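Local atomic coordinates of esterase (Staphylococcus aureus subsp. aureus USA300_TCH1516, PDB entry 3D7R), a protein that probably hydrolyses ester bonds, as a putative esterase of the alpha/beta hydrolase fold. Residues A[138-147]-A[234-245]; A[146-154]-A[177-185]. All blocks are in the same frame, centred on the assembly; numbering follows the deposited sequence.

Contact 1: residues A[138-147]-A[234-245]; sequences TPEFHIDDTF and KWANGLPLTDKR. With DMS (dimethyl sulfoxide), chain M.
With chi1 of -178° Trp235 sends its indole straight away from its own backbone N, against the first turn of helix 143-161, where it meets Ile143 and Thr146. Ile143 CB stands over the face of the six-membered ring, 3.9 Å from its centroid and 11° off the normal, a CH-pi contact; CG1, trans to the backbone N, runs on to Trp235 CH2 (3.7 Å). At the indole edge NE1 donates to Thr146 OG1 at 2.8 Å, nearly straight (173°) and in the ring plane. Pro136 O, a second partner of this hydroxyl, helps position it for the indole N-H, which with Ile143 over the ring restricts the indole's rotation. Phe147 completes this apolar side, CE2 lying 3.8 Å from Trp235 CH2 with the two rings inclined obliquely. The backbones are joined by Ile143 N to Trp235 O, 2.9 Å. Within the alpha/beta hydrolase fold, the loop and helix start that follow strand 129-133 thus meet the end of helix 225-236 and the loop after it. His142, the N-cap residue, stacks its imidazole on the Asn237 amide, CG of Asn237 sitting over the ring centre, while Lys234 O and Trp235 O lie at the ring edge. Asn237 ND2 in turn donates to the oxygen of a dimethyl sulfoxide, probably from the crystallisation liquor, at 2.7 Å. Next to Ile143, Asp144 is gripped end-on by Arg245: NH2 (2.8 Å) and NH1 (3.0 Å) both reach OD1, which lies near the guanidinium plane, and Ile143 CD1 covers one guanidinium face. Polar bonds therefore bracket an apolar centre of Ile143 and Trp235, and the carboxylate near the helix N terminus would probably gain stability from both the arginine and the helix dipole.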
# COMPACT_ATOMS: atom_id res chain seq x y z
N THR A 138 -6.31 10.79 -7.34
CA THR A 138 -7.61 11.42 -7.42
C THR A 138 -7.61 12.66 -6.49
O THR A 138 -6.81 12.72 -5.55
CB THR A 138 -8.76 10.39 -7.15
OG1 THR A 138 -9.80 10.51 -8.13
CG2 THR A 138 -9.34 10.45 -5.71
N PRO A 139 -8.52 13.64 -6.72
CA PRO A 139 -9.66 13.61 -7.63
C PRO A 139 -9.37 13.91 -9.10
O PRO A 139 -10.26 13.71 -9.92
CB PRO A 139 -10.58 14.70 -7.06
CG PRO A 139 -9.62 15.71 -6.49
CD PRO A 139 -8.46 14.89 -5.94
N GLU A 140 -8.18 14.41 -9.43
CA GLU A 140 -7.89 14.75 -10.84
C GLU A 140 -7.69 13.52 -11.74
O GLU A 140 -8.16 13.45 -12.88
CB GLU A 140 -6.69 15.69 -10.96
CG GLU A 140 -6.39 16.10 -12.40
CD GLU A 140 -5.54 17.36 -12.50
OE1 GLU A 140 -4.83 17.71 -11.53
OE2 GLU A 140 -5.57 18.00 -13.58
N PHE A 141 -6.98 12.54 -11.22
CA PHE A 141 -6.71 11.32 -11.97
C PHE A 141 -7.47 10.11 -11.43
O PHE A 141 -8.01 10.13 -10.32
CB PHE A 141 -5.20 11.10 -12.05
CG PHE A 141 -4.47 12.27 -12.67
CD1 PHE A 141 -4.50 12.46 -14.05
CD2 PHE A 141 -3.81 13.20 -11.88
CE1 PHE A 141 -3.87 13.55 -14.63
CE2 PHE A 141 -3.17 14.29 -12.45
CZ PHE A 141 -3.19 14.47 -13.83
N HIS A 142 -7.49 9.05 -12.23
CA HIS A 142 -8.38 7.94 -11.98
C HIS A 142 -7.66 6.61 -12.11
O HIS A 142 -6.47 6.57 -12.45
CB HIS A 142 -9.56 8.03 -12.96
CG HIS A 142 -10.29 9.35 -12.89
ND1 HIS A 142 -10.11 10.34 -13.82
CD2 HIS A 142 -11.13 9.85 -11.96
CE1 HIS A 142 -10.85 11.39 -13.49
NE2 HIS A 142 -11.48 11.11 -12.36
N ILE A 143 -8.38 5.55 -11.83
CA ILE A 143 -7.82 4.19 -11.81
C ILE A 143 -6.81 3.87 -12.95
O ILE A 143 -5.71 3.42 -12.67
CB ILE A 143 -8.94 3.12 -11.71
CG1 ILE A 143 -8.32 1.72 -11.59
CG2 ILE A 143 -9.96 3.27 -12.86
CD1 ILE A 143 -9.31 0.59 -11.32
N ASP A 144 -7.17 4.12 -14.21
CA ASP A 144 -6.27 3.74 -15.31
C ASP A 144 -4.96 4.51 -15.32
O ASP A 144 -3.92 3.94 -15.64
CB ASP A 144 -6.94 3.83 -16.68
CG ASP A 144 -8.05 2.80 -16.86
OD1 ASP A 144 -8.21 1.88 -16.02
OD2 ASP A 144 -8.76 2.91 -17.87
N ASP A 145 -5.02 5.80 -14.96
CA ASP A 145 -3.84 6.64 -14.82
C ASP A 145 -2.90 6.05 -13.78
O ASP A 145 -1.69 5.99 -13.96
CB ASP A 145 -4.24 8.06 -14.36
CG ASP A 145 -5.21 8.74 -15.33
OD1 ASP A 145 -4.87 8.83 -16.52
OD2 ASP A 145 -6.30 9.20 -14.90
N THR A 146 -3.48 5.65 -12.66
CA THR A 146 -2.72 5.14 -11.52
C THR A 146 -2.02 3.86 -11.89
O THR A 146 -0.80 3.71 -11.70
CB THR A 146 -3.67 4.89 -10.33
OG1 THR A 146 -4.27 6.13 -9.96
CG2 THR A 146 -2.91 4.29 -9.12
N PHE A 147 -2.77 2.92 -12.47
CA PHE A 147 -2.21 1.62 -12.82
C PHE A 147 -1.19 1.68 -13.98
O PHE A 147 -0.20 0.95 -13.96
CB PHE A 147 -3.31 0.58 -13.07
CG PHE A 147 -3.87 -0.03 -11.80
CD1 PHE A 147 -3.03 -0.75 -10.93
CD2 PHE A 147 -5.20 0.16 -11.44
CE1 PHE A 147 -3.54 -1.30 -9.74
CE2 PHE A 147 -5.71 -0.39 -10.26
CZ PHE A 147 -4.88 -1.13 -9.41
N LYS A 234 -14.75 8.22 -6.50
CA LYS A 234 -14.17 9.29 -7.33
C LYS A 234 -13.04 8.74 -8.24
O LYS A 234 -13.02 8.99 -9.44
CB LYS A 234 -13.66 10.43 -6.44
CG LYS A 234 -13.07 11.61 -7.21
CD LYS A 234 -14.16 12.35 -7.98
CE LYS A 234 -13.98 13.84 -7.92
NZ LYS A 234 -15.13 14.48 -8.60
N TRP A 235 -12.14 7.97 -7.63
CA TRP A 235 -11.01 7.35 -8.34
C TRP A 235 -11.46 6.33 -9.40
O TRP A 235 -10.91 6.29 -10.53
CB TRP A 235 -10.10 6.70 -7.31
CG TRP A 235 -8.85 6.06 -7.85
CD1 TRP A 235 -7.79 6.68 -8.44
CD2 TRP A 235 -8.54 4.67 -7.81
NE1 TRP A 235 -6.83 5.76 -8.77
CE2 TRP A 235 -7.27 4.51 -8.39
CE3 TRP A 235 -9.22 3.54 -7.34
CZ2 TRP A 235 -6.66 3.26 -8.53
CZ3 TRP A 235 -8.62 2.29 -7.47
CH2 TRP A 235 -7.35 2.17 -8.04
N ALA A 236 -12.48 5.55 -9.06
CA ALA A 236 -13.02 4.49 -9.93
C ALA A 236 -13.64 5.03 -11.21
O ALA A 236 -13.71 4.32 -12.19
CB ALA A 236 -14.04 3.64 -9.17
N ASN A 237 -14.11 6.28 -11.18
CA ASN A 237 -14.58 7.00 -12.37
C ASN A 237 -15.66 6.24 -13.14
O ASN A 237 -15.62 6.16 -14.36
CB ASN A 237 -13.39 7.39 -13.29
CG ASN A 237 -13.73 8.50 -14.27
OD1 ASN A 237 -14.46 9.43 -13.94
ND2 ASN A 237 -13.20 8.41 -15.48
N GLY A 238 -16.62 5.68 -12.42
CA GLY A 238 -17.74 4.99 -13.07
C GLY A 238 -17.70 3.48 -12.95
O GLY A 238 -18.71 2.83 -13.20
N LEU A 239 -16.55 2.91 -12.59
CA LEU A 239 -16.47 1.46 -12.32
C LEU A 239 -17.05 1.15 -10.96
O LEU A 239 -16.85 1.91 -10.01
CB LEU A 239 -15.02 0.95 -12.37
CG LEU A 239 -14.31 0.83 -13.72
CD1 LEU A 239 -12.86 0.42 -13.46
CD2 LEU A 239 -14.99 -0.19 -14.65
N PRO A 240 -17.79 0.02 -10.85
CA PRO A 240 -18.31 -0.39 -9.53
C PRO A 240 -17.16 -0.68 -8.56
O PRO A 240 -16.12 -1.22 -8.98
CB PRO A 240 -19.06 -1.69 -9.82
CG PRO A 240 -19.25 -1.73 -11.29
CD PRO A 240 -18.15 -0.94 -11.91
N LEU A 241 -17.34 -0.34 -7.28
CA LEU A 241 -16.32 -0.61 -6.26
C LEU A 241 -15.96 -2.09 -6.15
O LEU A 241 -14.88 -2.45 -5.67
CB LEU A 241 -16.75 -0.05 -4.89
CG LEU A 241 -16.83 1.49 -4.79
CD1 LEU A 241 -17.09 1.95 -3.35
CD2 LEU A 241 -15.59 2.15 -5.34
N THR A 242 -16.87 -2.95 -6.60
CA THR A 242 -16.65 -4.41 -6.54
C THR A 242 -15.77 -4.94 -7.69
O THR A 242 -15.34 -6.10 -7.66
CB THR A 242 -17.98 -5.19 -6.54
OG1 THR A 242 -18.73 -4.82 -7.69
CG2 THR A 242 -18.81 -4.88 -5.28
N ASP A 243 -15.53 -4.11 -8.72
CA ASP A 243 -14.60 -4.46 -9.80
C ASP A 243 -13.31 -4.97 -9.17
O ASP A 243 -12.76 -4.34 -8.26
CB ASP A 243 -14.31 -3.25 -10.70
CG ASP A 243 -13.48 -3.59 -11.93
OD1 ASP A 243 -13.97 -3.39 -13.06
OD2 ASP A 243 -12.33 -4.07 -11.82
N LYS A 244 -12.82 -6.11 -9.65
CA LYS A 244 -11.63 -6.73 -9.09
C LYS A 244 -10.38 -5.84 -9.16
O LYS A 244 -9.45 -6.02 -8.39
CB LYS A 244 -11.37 -8.07 -9.77
CG LYS A 244 -11.03 -8.00 -11.28
CD LYS A 244 -10.87 -9.42 -11.87
CE LYS A 244 -10.29 -9.38 -13.28
NZ LYS A 244 -11.31 -8.87 -14.24
N ARG A 245 -10.34 -4.89 -10.08
CA ARG A 245 -9.17 -4.00 -10.12
C ARG A 245 -9.16 -3.02 -8.94
O ARG A 245 -8.10 -2.54 -8.52
CB ARG A 245 -9.08 -3.24 -11.45
CG ARG A 245 -9.10 -4.12 -12.71
CD ARG A 245 -9.45 -3.25 -13.93
NE ARG A 245 -8.35 -2.33 -14.16
CZ ARG A 245 -8.42 -1.15 -14.76
NH1 ARG A 245 -9.57 -0.64 -15.22
NH2 ARG A 245 -7.30 -0.47 -14.88
S DMS M . -12.50 4.74 -16.59
O DMS M . -11.75 6.16 -15.78
C1 DMS M . -11.71 4.52 -18.22
C2 DMS M . -12.03 3.20 -15.78

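Contact 2: residues A[146-154]-A[177-185]; sequences TFQAIQRVY and LALSFVQSL
The Phe181 ring has Ile150 CG2 over the centre of one face, 3.7 Å from the centroid and 9° off the normal, and CG of Leu185, from its own helix, toward the rim of the opposite face. One edge of the ring points at the face of Tyr154 in an offset edge-to-face pair, planes at 76° and centroids 5.3 Å apart. Phe181 makes a single knob-into-hole contact between two helices of the alpha/beta hydrolase fold, sitting among Phe147, Ile150, Gln151 and Tyr154, and the helix segments cross at -70° with axes 10.9 Å apart. Leu185 CD1 rests over the Tyr154 face, 3.9 Å from its centroid, while the phenol OH bonds Pro191 O. At the other end Leu177 CD1 meets Thr146 CG2 and Ile150 CD1, and its CD2 packs on Phe147 CZ. Leu177 O lies at the Phe147 ring edge, and Ser180 OG, which bonds Arg245 O, approaches the same ring obliquely. No direct hydrogen bond crosses between the two segments. Gln151, whose NE2 donates to Asp155, is bent, with OE1 lying 3.3 Å from Phe181 CE1, and a water bridges the gap, donating to Gln151 OE1 at 2.8 Å and lying 2.9 Å from Ser184 OG.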
# COMPACT_ATOMS: atom_id res chain seq x y z
N THR A 146 -3.48 5.65 -12.66
CA THR A 146 -2.72 5.14 -11.52
C THR A 146 -2.02 3.86 -11.89
O THR A 146 -0.80 3.71 -11.70
CB THR A 146 -3.67 4.89 -10.33
OG1 THR A 146 -4.27 6.13 -9.96
CG2 THR A 146 -2.91 4.29 -9.12
N PHE A 147 -2.77 2.92 -12.47
CA PHE A 147 -2.21 1.62 -12.82
C PHE A 147 -1.19 1.68 -13.98
O PHE A 147 -0.20 0.95 -13.96
CB PHE A 147 -3.31 0.58 -13.07
CG PHE A 147 -3.87 -0.03 -11.80
CD1 PHE A 147 -3.03 -0.75 -10.93
CD2 PHE A 147 -5.20 0.16 -11.44
CE1 PHE A 147 -3.54 -1.30 -9.74
CE2 PHE A 147 -5.71 -0.39 -10.26
CZ PHE A 147 -4.88 -1.13 -9.41
N GLN A 148 -1.41 2.54 -14.97
CA GLN A 148 -0.45 2.66 -16.07
C GLN A 148 0.90 3.17 -15.57
O GLN A 148 1.95 2.71 -16.03
CB GLN A 148 -1.02 3.53 -17.22
CG GLN A 148 -2.26 2.83 -17.86
CD GLN A 148 -2.95 3.62 -18.96
OE1 GLN A 148 -2.92 4.86 -19.00
NE2 GLN A 148 -3.62 2.90 -19.85
N ALA A 149 0.86 4.10 -14.63
CA ALA A 149 2.08 4.63 -14.03
C ALA A 149 2.85 3.57 -13.25
O ALA A 149 4.07 3.48 -13.35
CB ALA A 149 1.76 5.81 -13.14
N ILE A 150 2.15 2.76 -12.46
CA ILE A 150 2.80 1.70 -11.70
C ILE A 150 3.46 0.67 -12.65
O ILE A 150 4.60 0.26 -12.43
CB ILE A 150 1.82 1.06 -10.69
CG1 ILE A 150 1.38 2.12 -9.66
CG2 ILE A 150 2.45 -0.17 -9.97
CD1 ILE A 150 0.35 1.66 -8.67
N GLN A 151 2.75 0.31 -13.72
CA GLN A 151 3.29 -0.53 -14.80
C GLN A 151 4.62 0.01 -15.35
O GLN A 151 5.58 -0.74 -15.51
CB GLN A 151 2.28 -0.66 -15.95
CG GLN A 151 2.67 -1.69 -17.03
CD GLN A 151 2.65 -3.13 -16.49
OE1 GLN A 151 1.64 -3.58 -15.94
NE2 GLN A 151 3.77 -3.85 -16.64
N ARG A 152 4.65 1.32 -15.64
CA ARG A 152 5.84 1.92 -16.22
C ARG A 152 7.04 1.81 -15.27
O ARG A 152 8.13 1.46 -15.71
CB ARG A 152 5.60 3.39 -16.60
CG ARG A 152 4.67 3.56 -17.82
CD ARG A 152 4.43 5.04 -18.18
NE ARG A 152 2.99 5.36 -18.23
CZ ARG A 152 2.38 6.27 -17.45
NH1 ARG A 152 3.06 7.00 -16.57
NH2 ARG A 152 1.08 6.45 -17.59
N VAL A 153 6.85 2.11 -13.97
CA VAL A 153 7.99 2.00 -13.03
C VAL A 153 8.37 0.54 -12.82
O VAL A 153 9.55 0.21 -12.76
CB VAL A 153 7.79 2.79 -11.69
CG1 VAL A 153 6.66 2.23 -10.86
CG2 VAL A 153 9.12 2.83 -10.87
N TYR A 154 7.38 -0.35 -12.74
CA TYR A 154 7.68 -1.78 -12.63
C TYR A 154 8.52 -2.27 -13.80
O TYR A 154 9.51 -2.96 -13.62
CB TYR A 154 6.40 -2.61 -12.48
CG TYR A 154 6.65 -4.12 -12.39
CD1 TYR A 154 7.09 -4.70 -11.20
CD2 TYR A 154 6.42 -4.96 -13.49
CE1 TYR A 154 7.33 -6.07 -11.10
CE2 TYR A 154 6.65 -6.36 -13.40
CZ TYR A 154 7.11 -6.90 -12.21
OH TYR A 154 7.32 -8.26 -12.11
N LEU A 177 -3.65 -1.63 -4.24
CA LEU A 177 -3.02 -1.34 -5.54
C LEU A 177 -1.94 -2.38 -5.87
O LEU A 177 -1.86 -2.88 -6.99
CB LEU A 177 -2.37 0.06 -5.57
CG LEU A 177 -3.20 1.34 -5.58
CD1 LEU A 177 -2.31 2.54 -5.96
CD2 LEU A 177 -4.37 1.24 -6.58
N ALA A 178 -1.11 -2.72 -4.89
CA ALA A 178 -0.04 -3.69 -5.08
C ALA A 178 -0.59 -5.06 -5.47
O ALA A 178 -0.12 -5.64 -6.45
CB ALA A 178 0.83 -3.79 -3.82
N LEU A 179 -1.58 -5.58 -4.73
CA LEU A 179 -2.18 -6.87 -5.10
C LEU A 179 -2.86 -6.81 -6.48
O LEU A 179 -2.64 -7.68 -7.33
CB LEU A 179 -3.16 -7.39 -4.02
CG LEU A 179 -3.95 -8.66 -4.38
CD1 LEU A 179 -3.06 -9.86 -4.68
CD2 LEU A 179 -4.95 -9.03 -3.30
N SER A 180 -3.71 -5.80 -6.68
CA SER A 180 -4.38 -5.63 -7.97
C SER A 180 -3.38 -5.51 -9.15
O SER A 180 -3.60 -6.07 -10.23
CB SER A 180 -5.30 -4.40 -7.91
OG SER A 180 -5.81 -4.10 -9.18
N PHE A 181 -2.28 -4.81 -8.93
CA PHE A 181 -1.25 -4.67 -9.96
C PHE A 181 -0.56 -6.02 -10.28
O PHE A 181 -0.34 -6.35 -11.43
CB PHE A 181 -0.23 -3.58 -9.59
CG PHE A 181 0.97 -3.55 -10.53
CD1 PHE A 181 0.83 -3.11 -11.84
CD2 PHE A 181 2.23 -3.97 -10.09
CE1 PHE A 181 1.92 -3.12 -12.72
CE2 PHE A 181 3.34 -3.96 -10.96
CZ PHE A 181 3.18 -3.53 -12.26
N VAL A 182 -0.23 -6.80 -9.25
CA VAL A 182 0.38 -8.12 -9.49
C VAL A 182 -0.62 -9.06 -10.18
O VAL A 182 -0.24 -9.87 -11.03
CB VAL A 182 0.96 -8.70 -8.17
CG1 VAL A 182 1.41 -10.16 -8.36
CG2 VAL A 182 2.12 -7.80 -7.67
N GLN A 183 -1.89 -8.93 -9.83
CA GLN A 183 -2.96 -9.68 -10.49
C GLN A 183 -3.07 -9.30 -11.97
O GLN A 183 -3.29 -10.16 -12.83
CB GLN A 183 -4.29 -9.44 -9.77
CG GLN A 183 -4.42 -10.15 -8.42
CD GLN A 183 -5.65 -9.72 -7.61
OE1 GLN A 183 -6.15 -8.62 -7.77
NE2 GLN A 183 -6.12 -10.60 -6.72
N SER A 184 -2.90 -8.01 -12.26
CA SER A 184 -2.81 -7.54 -13.65
C SER A 184 -1.63 -8.18 -14.41
O SER A 184 -1.80 -8.66 -15.54
CB SER A 184 -2.71 -6.02 -13.69
OG SER A 184 -2.58 -5.57 -15.02
N LEU A 185 -0.46 -8.19 -13.79
CA LEU A 185 0.71 -8.86 -14.38
C LEU A 185 0.40 -10.33 -14.69
O LEU A 185 0.69 -10.82 -15.79
CB LEU A 185 1.91 -8.78 -13.43
CG LEU A 185 2.48 -7.40 -13.09
CD1 LEU A 185 3.55 -7.52 -12.00
CD2 LEU A 185 3.06 -6.71 -14.30
O HOH W 1 -0.03 -5.82 -16.31

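From the N terminus, the chain reaches 138-147 after strand 129-133 and runs on through helix 143-161, which supplies one side of both contacts. Strand 166-171 leads to helix 173-187, where contact 2 closes a short loop over 22 intervening residues. After strand 195-199 the chain reaches the end of helix 225-236, where contact 1 closes the larger loop of 86 residues, so contact 2 is nested inside it. Thr146 and Phe147 belong to both. The second segments also touch each other directly, Trp235 CH2 packing 3.4 Å from Leu177 CD2. Helices 143-161, 173-187 and 225-236 are thus joined, with the first two also packing on strand 98-102.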